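Local coordinates for protein ACDH-11, isoform b (Caenorhabditis elegans, PDB 4Y9J) that belongs to the acyl-CoA dehydrogenase family and, as a four-chain flavoprotein, binds flavin-adenine dinucleotide and the ligand UCC, at residues L38-P43 with L540-S545; R88-I93 with G264-I269; G109-G114 with C144-T149. One frame throughout, in Å; residues are numbered along the deposited sequence.

Along the chain the three contacts are nested: interaction 3 lies within the loop closed by interaction 2, which in turn lies within the loop closed by interaction 1. In space they spread widely. Interactions 1 and 2 sit on opposite sides of the chain's centre, their own centres 50 Å apart. Interaction 3 lies between them in distance, with its centre 26 Å from that of interaction 1 and 25 Å from that of interaction 2, and it touches neither. It is the one whose residues meet UCC, through Ala147 and Cys144. Flavin-adenine dinucleotide is about 11 Å from the side chain of Thr149 and about 13 Å from that of Ile269 in interaction 2.

Interaction 1: residues L38-P43 with L540-S545; sequences LRRLLP and LIDHAS
Two helices distant in sequence, 34-41 of the AidB-like N-terminal region and 524-545 of the C-terminal family region, are joined where Arg40 reaches over to Asp542 and His543. The backbones stay well apart, with Arg40 CA 8.2 Å from His543 CA, and the long arginine side chain bridges the gap. Its chain is bent at chi3 (68°), which turns the guanidinium against the opposite helix. One face of that group then lies over the backbone, with His543 CA 3.8 Å above the plane of the Arg40 guanidinium. Arg40 NH2 donates to Asp542 OD2 at 3.3 Å in a rather long salt bridge. The bond meets the oxygen from above the carboxylate plane, 69° out of it, and the two flat groups stand nearly perpendicular. Nearer the root of the arginine, its CD packs obliquely against His543 CD2 at 3.6 Å. The imidazole is itself set among Leu370 and Asp554, in helices 352-383 and 552-563. Arg40 NE makes a further salt bridge with Asp546 OD2, just beyond the segment. The guanidinium thus probably shares its charge between the carboxylates of Asp542 and Asp546 while its CD methylene packs beside the imidazole; the length and out-of-plane approach of the Asp542 bond suggest that it is the less directional of the two anchors.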
loop_
_atom_site.group_PDB
_atom_site.type_symbol
_atom_site.label_atom_id
_atom_site.label_comp_id
_atom_site.label_asym_id
_atom_site.label_seq_id
_atom_site.Cartn_x
_atom_site.Cartn_y
_atom_site.Cartn_z
ATOM N N LEU B 38 -31.682 -32.509 -8.603
ATOM C CA LEU B 38 -32.882 -31.935 -7.981
ATOM C C LEU B 38 -34.190 -32.561 -8.508
ATOM O O LEU B 38 -35.156 -32.804 -7.761
ATOM C CB LEU B 38 -32.947 -30.395 -8.165
ATOM C CG LEU B 38 -31.774 -29.602 -7.586
ATOM C CD1 LEU B 38 -31.984 -28.096 -7.815
ATOM C CD2 LEU B 38 -31.529 -29.993 -6.132
ATOM N N ARG B 39 -34.241 -32.781 -9.810
ATOM C CA ARG B 39 -35.360 -33.529 -10.397
ATOM C C ARG B 39 -35.621 -34.882 -9.722
ATOM O O ARG B 39 -36.745 -35.274 -9.599
ATOM C CB ARG B 39 -35.108 -33.804 -11.865
ATOM C CG ARG B 39 -35.356 -32.658 -12.803
ATOM C CD ARG B 39 -35.010 -33.065 -14.226
ATOM N NE ARG B 39 -35.220 -31.917 -15.086
ATOM C CZ ARG B 39 -36.415 -31.532 -15.531
ATOM N NH1 ARG B 39 -37.515 -32.228 -15.234
ATOM N NH2 ARG B 39 -36.513 -30.451 -16.296
ATOM N N ARG B 40 -34.577 -35.600 -9.326
ATOM C CA ARG B 40 -34.721 -36.906 -8.691
ATOM C C ARG B 40 -35.122 -36.817 -7.261
ATOM O O ARG B 40 -35.858 -37.638 -6.788
ATOM C CB ARG B 40 -33.395 -37.644 -8.689
ATOM C CG ARG B 40 -32.931 -37.974 -10.068
ATOM C CD ARG B 40 -31.681 -38.848 -10.015
ATOM N NE ARG B 40 -32.061 -40.150 -9.462
ATOM C CZ ARG B 40 -31.615 -40.668 -8.319
ATOM N NH1 ARG B 40 -30.689 -40.017 -7.564
ATOM N NH2 ARG B 40 -32.096 -41.867 -7.960
ATOM N N LEU B 41 -34.556 -35.860 -6.549
ATOM C CA LEU B 41 -34.723 -35.784 -5.084
ATOM C C LEU B 41 -35.979 -35.090 -4.631
ATOM O O LEU B 41 -36.483 -35.394 -3.580
ATOM C CB LEU B 41 -33.512 -35.092 -4.446
ATOM C CG LEU B 41 -32.185 -35.803 -4.629
ATOM C CD1 LEU B 41 -31.010 -35.003 -4.075
ATOM C CD2 LEU B 41 -32.233 -37.168 -3.979
ATOM N N LEU B 42 -36.478 -34.147 -5.418
ATOM C CA LEU B 42 -37.612 -33.343 -5.042
ATOM C C LEU B 42 -38.895 -33.796 -5.729
ATOM O O LEU B 42 -38.882 -34.178 -6.894
ATOM C CB LEU B 42 -37.409 -31.904 -5.434
ATOM C CG LEU B 42 -36.204 -31.188 -4.816
ATOM C CD1 LEU B 42 -36.065 -29.813 -5.469
ATOM C CD2 LEU B 42 -36.340 -31.021 -3.305
ATOM N N PRO B 43 -40.009 -33.693 -5.022
ATOM C CA PRO B 43 -41.346 -33.890 -5.597
ATOM C C PRO B 43 -41.563 -32.909 -6.753
ATOM O O PRO B 43 -41.053 -31.783 -6.661
ATOM C CB PRO B 43 -42.290 -33.546 -4.453
ATOM C CG PRO B 43 -41.480 -33.417 -3.228
ATOM C CD PRO B 43 -40.040 -33.282 -3.606
ATOM N N LEU B 540 -23.728 -42.602 -7.109
ATOM C CA LEU B 540 -23.558 -42.432 -8.545
ATOM C C LEU B 540 -24.283 -43.511 -9.334
ATOM O O LEU B 540 -24.824 -43.254 -10.396
ATOM C CB LEU B 540 -22.044 -42.430 -8.903
ATOM C CG LEU B 540 -21.311 -41.120 -8.622
ATOM C CD1 LEU B 540 -19.830 -41.307 -8.786
ATOM C CD2 LEU B 540 -21.796 -40.012 -9.538
ATOM N N ILE B 541 -24.325 -44.715 -8.781
ATOM C CA ILE B 541 -24.910 -45.850 -9.452
ATOM C C ILE B 541 -26.419 -45.673 -9.454
ATOM O O ILE B 541 -27.050 -45.931 -10.475
ATOM C CB ILE B 541 -24.545 -47.194 -8.788
ATOM C CG1 ILE B 541 -23.123 -47.587 -9.145
ATOM C CG2 ILE B 541 -25.433 -48.335 -9.282
ATOM C CD1 ILE B 541 -22.509 -48.565 -8.166
ATOM N N ASP B 542 -26.950 -45.291 -8.299
ATOM C CA ASP B 542 -28.366 -45.060 -8.121
ATOM C C ASP B 542 -28.805 -43.932 -9.051
ATOM O O ASP B 542 -29.792 -44.042 -9.770
ATOM C CB ASP B 542 -28.618 -44.708 -6.670
ATOM C CG ASP B 542 -30.095 -44.704 -6.297
ATOM O OD1 ASP B 542 -30.806 -45.691 -6.533
ATOM O OD2 ASP B 542 -30.515 -43.680 -5.746
ATOM N N HIS B 543 -28.028 -42.880 -9.105
ATOM C CA HIS B 543 -28.283 -41.800 -10.039
ATOM C C HIS B 543 -28.289 -42.210 -11.510
ATOM O O HIS B 543 -29.210 -41.838 -12.245
ATOM C CB HIS B 543 -27.248 -40.731 -9.818
ATOM C CG HIS B 543 -27.435 -39.509 -10.655
ATOM N ND1 HIS B 543 -26.751 -39.297 -11.835
ATOM C CD2 HIS B 543 -28.164 -38.395 -10.439
ATOM C CE1 HIS B 543 -27.072 -38.109 -12.317
ATOM N NE2 HIS B 543 -27.948 -37.558 -11.500
ATOM N N ALA B 544 -27.290 -42.988 -11.938
ATOM C CA ALA B 544 -27.182 -43.415 -13.346
ATOM C C ALA B 544 -28.250 -44.441 -13.725
ATOM O O ALA B 544 -28.577 -44.605 -14.936
ATOM C CB ALA B 544 -25.805 -44.011 -13.618
ATOM N N SER B 545 -28.723 -45.171 -12.708
ATOM C CA SER B 545 -29.713 -46.240 -12.910
ATOM C C SER B 545 -31.108 -45.660 -13.166
ATOM O O SER B 545 -31.982 -46.353 -13.689
ATOM C CB SER B 545 -29.756 -47.203 -11.704
ATOM O OG SER B 545 -28.556 -47.966 -11.569
#

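Interaction 2: residues R88-I93 with G264-I269; sequences RVDKLI and GNLNGI
Asp90 lays its CB methylene against the CD1 methyl of Leu266, the two side chains crossing at about a right angle. The separation, 3.3 Å from Asp90 CB to Leu266 CD1, is tight for two carbons. The same methyl lies 3.8 Å from Asp90 CG, so it is nearer CB and CG than the carboxylate oxygens. The carboxylate is engaged elsewhere: Arg88 grips it side-on. Arg88 NH2 reaches Asp90 OD1 at 3.0 Å on the syn side, though tilted out of the carboxylate plane, and the N-H...O angle of 169° makes this bond nearly straight. Arg88 NE reaches Asp90 OD2 at 3.1 Å from above the carboxylate plane, 50° out of it. Asp90 OD1 also accepts from Met271 N, which ties the carboxylate to strand 269-274. With two nitrogens on separate oxygens and a backbone N-H besides, the group is restrained against rotation. Water supplies a second link: one molecule accepts from Leu266 N at 2.9 Å and donates to Val89 O at 3.3 Å. Beyond Leu266 the loop folds into an inverse gamma turn centred on Asn267, whose ND2 is held by the carbonyls of Lys258 and Ile294. Asp90 has a positive phi (52°) within its strand, and both it and Val89 bond to the backbone of His81. The arrangement joins the small hairpin of strands 78-80 and 88-93 in the N-terminal region to the loop between strands 252-258 and 269-274, an interface between the N-terminal and middle beta domains of the acyl-CoA dehydrogenase fold.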
loop_
_atom_site.group_PDB
_atom_site.type_symbol
_atom_site.label_atom_id
_atom_site.label_comp_id
_atom_site.label_asym_id
_atom_site.label_seq_id
_atom_site.Cartn_x
_atom_site.Cartn_y
_atom_site.Cartn_z
ATOM N N ARG B 88 -9.348 4.780 21.886
ATOM C CA ARG B 88 -9.346 3.471 21.305
ATOM C C ARG B 88 -10.746 3.195 20.712
ATOM O O ARG B 88 -11.719 3.368 21.410
ATOM C CB ARG B 88 -9.107 2.475 22.402
ATOM C CG ARG B 88 -9.203 1.083 21.890
ATOM C CD ARG B 88 -7.844 0.642 21.462
ATOM N NE ARG B 88 -7.974 -0.625 20.771
ATOM C CZ ARG B 88 -7.033 -1.562 20.718
ATOM N NH1 ARG B 88 -5.865 -1.435 21.379
ATOM N NH2 ARG B 88 -7.270 -2.636 20.070
ATOM N N VAL B 89 -10.812 2.858 19.448
ATOM C CA VAL B 89 -12.089 2.708 18.731
ATOM C C VAL B 89 -12.256 1.383 18.022
ATOM O O VAL B 89 -13.391 0.962 17.827
ATOM C CB VAL B 89 -12.361 3.851 17.712
ATOM C CG1 VAL B 89 -12.507 5.210 18.418
ATOM C CG2 VAL B 89 -11.304 3.910 16.639
ATOM N N ASP B 90 -11.175 0.670 17.699
ATOM C CA ASP B 90 -11.284 -0.633 17.050
ATOM C C ASP B 90 -12.180 -0.516 15.788
ATOM O O ASP B 90 -13.139 -1.249 15.588
ATOM C CB ASP B 90 -11.839 -1.657 18.057
ATOM C CG ASP B 90 -10.840 -1.990 19.241
ATOM O OD1 ASP B 90 -10.021 -2.792 18.996
ATOM O OD2 ASP B 90 -10.888 -1.494 20.414
ATOM N N LYS B 91 -11.852 0.402 14.920
ATOM C CA LYS B 91 -12.731 0.616 13.771
ATOM C C LYS B 91 -12.378 -0.381 12.675
ATOM O O LYS B 91 -11.237 -0.413 12.206
ATOM C CB LYS B 91 -12.604 2.057 13.275
ATOM C CG LYS B 91 -13.452 2.314 12.032
ATOM C CD LYS B 91 -13.705 3.791 11.788
ATOM C CE LYS B 91 -12.597 4.270 10.888
ATOM N NZ LYS B 91 -12.803 5.701 10.505
ATOM N N LEU B 92 -13.352 -1.192 12.285
ATOM C CA LEU B 92 -13.174 -2.140 11.182
ATOM C C LEU B 92 -13.684 -1.484 9.930
ATOM O O LEU B 92 -14.829 -1.010 9.917
ATOM C CB LEU B 92 -14.005 -3.355 11.513
ATOM C CG LEU B 92 -13.896 -4.533 10.588
ATOM C CD1 LEU B 92 -12.500 -5.126 10.644
ATOM C CD2 LEU B 92 -14.914 -5.591 10.998
ATOM N N ILE B 93 -12.846 -1.400 8.906
ATOM C CA ILE B 93 -13.179 -0.793 7.652
ATOM C C ILE B 93 -13.354 -1.874 6.618
ATOM O O ILE B 93 -12.392 -2.566 6.267
ATOM C CB ILE B 93 -12.114 0.169 7.211
ATOM C CG1 ILE B 93 -11.995 1.338 8.242
ATOM C CG2 ILE B 93 -12.486 0.754 5.847
ATOM C CD1 ILE B 93 -10.649 2.024 8.179
ATOM N N GLY B 264 -22.988 0.984 19.479
ATOM C CA GLY B 264 -22.103 0.545 18.383
ATOM C C GLY B 264 -20.680 0.304 18.863
ATOM O O GLY B 264 -19.784 0.065 18.045
ATOM N N ASN B 265 -20.491 0.345 20.182
ATOM C CA ASN B 265 -19.198 0.113 20.806
ATOM C C ASN B 265 -19.005 -1.368 21.060
ATOM O O ASN B 265 -19.947 -2.077 21.392
ATOM C CB ASN B 265 -19.104 0.808 22.144
ATOM C CG ASN B 265 -19.234 2.318 22.039
ATOM O OD1 ASN B 265 -18.762 2.942 21.123
ATOM N ND2 ASN B 265 -19.903 2.875 22.972
ATOM N N LEU B 266 -17.768 -1.820 20.952
ATOM C CA LEU B 266 -17.462 -3.207 21.279
ATOM C C LEU B 266 -17.816 -3.611 22.685
ATOM O O LEU B 266 -17.627 -2.890 23.654
ATOM C CB LEU B 266 -15.975 -3.535 20.971
ATOM C CG LEU B 266 -15.734 -3.585 19.480
ATOM C CD1 LEU B 266 -14.253 -3.586 19.154
ATOM C CD2 LEU B 266 -16.379 -4.846 18.936
ATOM N N ASN B 267 -18.379 -4.807 22.800
ATOM C CA ASN B 267 -18.798 -5.330 24.080
ATOM C C ASN B 267 -17.621 -6.006 24.843
ATOM O O ASN B 267 -17.490 -7.194 24.781
ATOM C CB ASN B 267 -20.013 -6.320 23.881
ATOM C CG ASN B 267 -20.374 -7.133 25.110
ATOM O OD1 ASN B 267 -20.150 -6.765 26.253
ATOM N ND2 ASN B 267 -20.948 -8.307 24.849
ATOM N N GLY B 268 -16.836 -5.233 25.606
ATOM C CA GLY B 268 -15.696 -5.749 26.395
ATOM C C GLY B 268 -14.599 -6.405 25.500
ATOM O O GLY B 268 -13.961 -7.358 25.926
ATOM N N ILE B 269 -14.455 -5.998 24.239
ATOM C CA ILE B 269 -13.633 -6.673 23.292
ATOM C C ILE B 269 -12.713 -5.657 22.643
ATOM O O ILE B 269 -13.121 -4.538 22.401
ATOM C CB ILE B 269 -14.493 -7.286 22.147
ATOM C CG1 ILE B 269 -15.347 -8.439 22.679
ATOM C CG2 ILE B 269 -13.693 -7.707 20.929
ATOM C CD1 ILE B 269 -16.584 -8.667 21.802
HETATM O O HOH W 1 -15.690 -0.015 19.971
#

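Interaction 3: residues G109-G114 with C144-T149; sequences GVISIG and CPMAMT. With UCC (S-{(3S,5R,9R)-1-[(2R,3S,4R,5R)-5-(6-amino-9H-purin-9-yl)-4-hydroxy-3-(phosphonooxy)tetrahydrofuran-2-yl]-3,5,9-trihydroxy-8,8-dimethyl-3,5-dioxido-10,14-dioxo-2,4,6-trioxa-11,15-diaza-3lambda~5~,5lambda~5~-diphosphaheptadecan-17-yl} undecanethioate), chain F.
Ile111 sets a methyl group against a helix backbone oxygen, its CD1 3.4 Å from Met146 O. This packing is part of the helical N-terminal domain of the acyl-CoA dehydrogenase fold, where a connection leaving helix 96-107 through a Schellman motif at Gly109 settles against helix 143-158. The isoleucine chain is folded back at its outer bond (chi2 -51°) instead of extended, which brings CD1 up beside the carbonyl oxygen and also 3.8 Å from Met146 SD. Farther along the helix, Ile111 CG1 meets Thr149 CG2 at 3.7 Å, the two side chains crossing nearly at right angles. Met146, bent at both chi2 and chi3, completes the apolar patch by setting its CG 4.0 Å from Val110 CG1. Thr149 turns its hydroxyl back along its own helix: OG1 donates to Pro145 O at 2.6 Å and is also hydrogen-bonded to Ser186 N. Pro145 O receives this hydroxyl and Thr149 N from opposite faces of its plane, so a buried polar pair is satisfied beside the hydrocarbon contact. Other residues of the helix line the ligand pocket: Cys144 SG lies 3.8 Å from CA4 of UCC, and Ala147 CB reaches CA8 of UCC at 3.5 Å.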
loop_
_atom_site.group_PDB
_atom_site.type_symbol
_atom_site.label_atom_id
_atom_site.label_comp_id
_atom_site.label_asym_id
_atom_site.label_seq_id
_atom_site.Cartn_x
_atom_site.Cartn_y
_atom_site.Cartn_z
ATOM N N GLY B 109 -32.695 -15.247 0.926
ATOM C CA GLY B 109 -33.031 -16.294 1.898
ATOM C C GLY B 109 -32.025 -17.388 1.949
ATOM O O GLY B 109 -32.357 -18.496 2.243
ATOM N N VAL B 110 -30.731 -17.073 1.744
ATOM C CA VAL B 110 -29.737 -18.075 1.855
ATOM C C VAL B 110 -29.740 -18.798 3.211
ATOM O O VAL B 110 -29.390 -19.978 3.273
ATOM C CB VAL B 110 -28.357 -17.432 1.564
ATOM C CG1 VAL B 110 -27.280 -18.280 2.080
ATOM C CG2 VAL B 110 -28.271 -17.121 0.087
ATOM N N ILE B 111 -30.120 -18.094 4.278
ATOM C CA ILE B 111 -30.411 -18.687 5.591
ATOM C C ILE B 111 -31.902 -19.048 5.684
ATOM O O ILE B 111 -32.236 -20.171 6.079
ATOM C CB ILE B 111 -30.113 -17.706 6.763
ATOM C CG1 ILE B 111 -28.662 -17.204 6.673
ATOM C CG2 ILE B 111 -30.327 -18.396 8.133
ATOM C CD1 ILE B 111 -27.659 -18.299 6.529
ATOM N N SER B 112 -32.794 -18.118 5.343
ATOM C CA SER B 112 -34.221 -18.313 5.572
ATOM C C SER B 112 -34.780 -19.555 4.969
ATOM O O SER B 112 -35.693 -20.175 5.522
ATOM C CB SER B 112 -35.076 -17.126 5.019
ATOM O OG SER B 112 -34.342 -15.957 5.249
ATOM N N ILE B 113 -34.386 -19.828 3.747
ATOM C CA ILE B 113 -34.905 -20.995 3.028
ATOM C C ILE B 113 -34.724 -22.252 3.900
ATOM O O ILE B 113 -35.638 -23.091 3.958
ATOM C CB ILE B 113 -34.280 -21.102 1.602
ATOM C CG1 ILE B 113 -34.882 -20.027 0.671
ATOM C CG2 ILE B 113 -34.485 -22.478 0.967
ATOM C CD1 ILE B 113 -33.998 -19.713 -0.529
ATOM N N GLY B 114 -33.591 -22.405 4.576
ATOM C CA GLY B 114 -33.344 -23.580 5.396
ATOM C C GLY B 114 -34.288 -23.822 6.547
ATOM O O GLY B 114 -34.377 -24.950 7.038
ATOM N N CYS B 144 -18.683 -17.665 4.545
ATOM C CA CYS B 144 -18.278 -17.988 5.905
ATOM C C CYS B 144 -19.263 -17.505 6.983
ATOM O O CYS B 144 -19.822 -18.334 7.723
ATOM C CB CYS B 144 -16.837 -17.534 6.132
ATOM S SG CYS B 144 -16.347 -17.372 7.824
ATOM N N PRO B 145 -19.604 -16.221 7.013
ATOM C CA PRO B 145 -20.637 -15.853 7.953
ATOM C C PRO B 145 -21.986 -16.513 7.653
ATOM O O PRO B 145 -22.730 -16.732 8.596
ATOM C CB PRO B 145 -20.720 -14.341 7.853
ATOM C CG PRO B 145 -20.018 -14.014 6.580
ATOM C CD PRO B 145 -18.959 -15.033 6.426
ATOM N N MET B 146 -22.310 -16.858 6.393
ATOM C CA MET B 146 -23.579 -17.575 6.175
ATOM C C MET B 146 -23.536 -18.959 6.877
ATOM O O MET B 146 -24.541 -19.377 7.474
ATOM C CB MET B 146 -23.913 -17.726 4.693
ATOM C CG MET B 146 -24.223 -16.434 3.978
ATOM S SD MET B 146 -25.667 -15.631 4.744
ATOM C CE MET B 146 -25.070 -14.151 5.443
ATOM N N ALA B 147 -22.403 -19.633 6.825
ATOM C CA ALA B 147 -22.258 -20.932 7.505
ATOM C C ALA B 147 -22.505 -20.821 9.002
ATOM O O ALA B 147 -23.243 -21.611 9.571
ATOM C CB ALA B 147 -20.925 -21.556 7.265
ATOM N N MET B 148 -21.822 -19.864 9.606
ATOM C CA MET B 148 -21.879 -19.650 11.013
ATOM C C MET B 148 -23.256 -19.166 11.454
ATOM O O MET B 148 -23.655 -19.491 12.567
ATOM C CB MET B 148 -20.818 -18.702 11.471
ATOM C CG MET B 148 -19.447 -19.280 11.345
ATOM S SD MET B 148 -18.121 -18.244 12.008
ATOM C CE MET B 148 -18.273 -16.799 11.055
ATOM N N THR B 149 -23.941 -18.420 10.578
ATOM C CA THR B 149 -25.265 -17.897 10.867
ATOM C C THR B 149 -26.253 -19.079 10.912
ATOM O O THR B 149 -27.062 -19.186 11.840
ATOM C CB THR B 149 -25.651 -16.817 9.845
ATOM O OG1 THR B 149 -24.705 -15.702 9.963
ATOM C CG2 THR B 149 -27.083 -16.397 9.952
HETATM O OA1 UCC F . -12.866 -22.902 12.063
HETATM C CA1 UCC F . -13.883 -22.224 12.482
HETATM C CA2 UCC F . -14.677 -21.137 11.749
HETATM C CA3 UCC F . -14.548 -20.997 10.264
HETATM C CA4 UCC F . -15.930 -20.718 9.583
HETATM C CA5 UCC F . -16.337 -21.935 8.741
HETATM C CA6 UCC F . -16.907 -21.524 7.428
HETATM C CA7 UCC F . -17.313 -22.725 6.588
HETATM C CA8 UCC F . -17.979 -21.975 5.505
HETATM C CA9 UCC F . -17.719 -22.284 4.132
HETATM C C10 UCC F . -17.044 -21.216 3.395
HETATM C C11 UCC F . -15.735 -21.892 3.015
HETATM S S UCC F . -14.570 -22.346 14.002
HETATM C CP1 UCC F . -13.627 -23.579 14.978
HETATM C CP2 UCC F . -13.637 -24.972 14.429
HETATM N NP1 UCC F . -13.115 -25.963 15.391
HETATM C CP3 UCC F . -13.347 -27.251 15.132
HETATM O OP1 UCC F . -13.856 -27.669 14.091
HETATM C CP4 UCC F . -13.017 -28.237 16.233
HETATM C CP5 UCC F . -12.131 -29.354 15.662
HETATM N NP2 UCC F . -12.053 -30.314 16.756
HETATM C CP6 UCC F . -12.972 -31.245 17.011
HETATM O OP2 UCC F . -13.930 -31.464 16.282
HETATM C CP8 UCC F . -12.675 -32.110 18.219
HETATM O OP3 UCC F . -12.926 -33.504 17.868
HETATM C CPB UCC F . -13.567 -31.917 19.422
HETATM C CP7 UCC F . -15.083 -31.775 19.216
HETATM C CP9 UCC F . -13.380 -30.355 19.663
HETATM C CPA UCC F . -12.921 -32.319 20.766
HETATM O O7 UCC F . -13.840 -32.031 21.851
HETATM P P2 UCC F . -13.682 -32.799 23.269
HETATM O O21 UCC F . -14.715 -32.283 24.258
HETATM O O22 UCC F . -12.174 -32.869 23.552
HETATM O O6 UCC F . -14.049 -34.310 22.789
HETATM P P1 UCC F . -15.259 -35.238 23.250
HETATM O O11 UCC F . -15.246 -35.532 24.743
HETATM O O12 UCC F . -15.182 -36.375 22.276
HETATM O "O5'" UCC F . -16.544 -34.246 22.860
HETATM C "C5'" UCC F . -17.451 -33.795 23.895
HETATM C "C4'" UCC F . -18.918 -34.106 23.540
HETATM C "C3'" UCC F . -19.147 -35.607 23.381
HETATM O "O3'" UCC F . -20.477 -35.811 23.785
HETATM P P3 UCC F . -20.851 -36.674 25.054
HETATM O O33 UCC F . -22.352 -36.498 25.123
HETATM O O32 UCC F . -20.227 -35.932 26.213
HETATM O O31 UCC F . -20.305 -38.086 24.725
HETATM C "C2'" UCC F . -19.032 -35.895 21.890
HETATM O "O2'" UCC F . -19.870 -36.942 21.405
HETATM O "O4'" UCC F . -19.250 -33.512 22.268
HETATM C "C1'" UCC F . -19.587 -34.562 21.370
HETATM N N9 UCC F . -19.202 -34.203 19.998
HETATM C C4 UCC F . -20.068 -34.241 18.991
HETATM N N3 UCC F . -21.394 -34.490 18.866
HETATM C C8 UCC F . -17.962 -33.873 19.564
HETATM N N7 UCC F . -18.020 -33.639 18.240
HETATM C C5 UCC F . -19.290 -33.837 17.822
HETATM C C6 UCC F . -20.042 -33.706 16.545
HETATM N N6 UCC F . -19.377 -33.333 15.422
HETATM N N1 UCC F . -21.371 -34.044 16.542
HETATM C C2 UCC F . -22.007 -34.420 17.671
#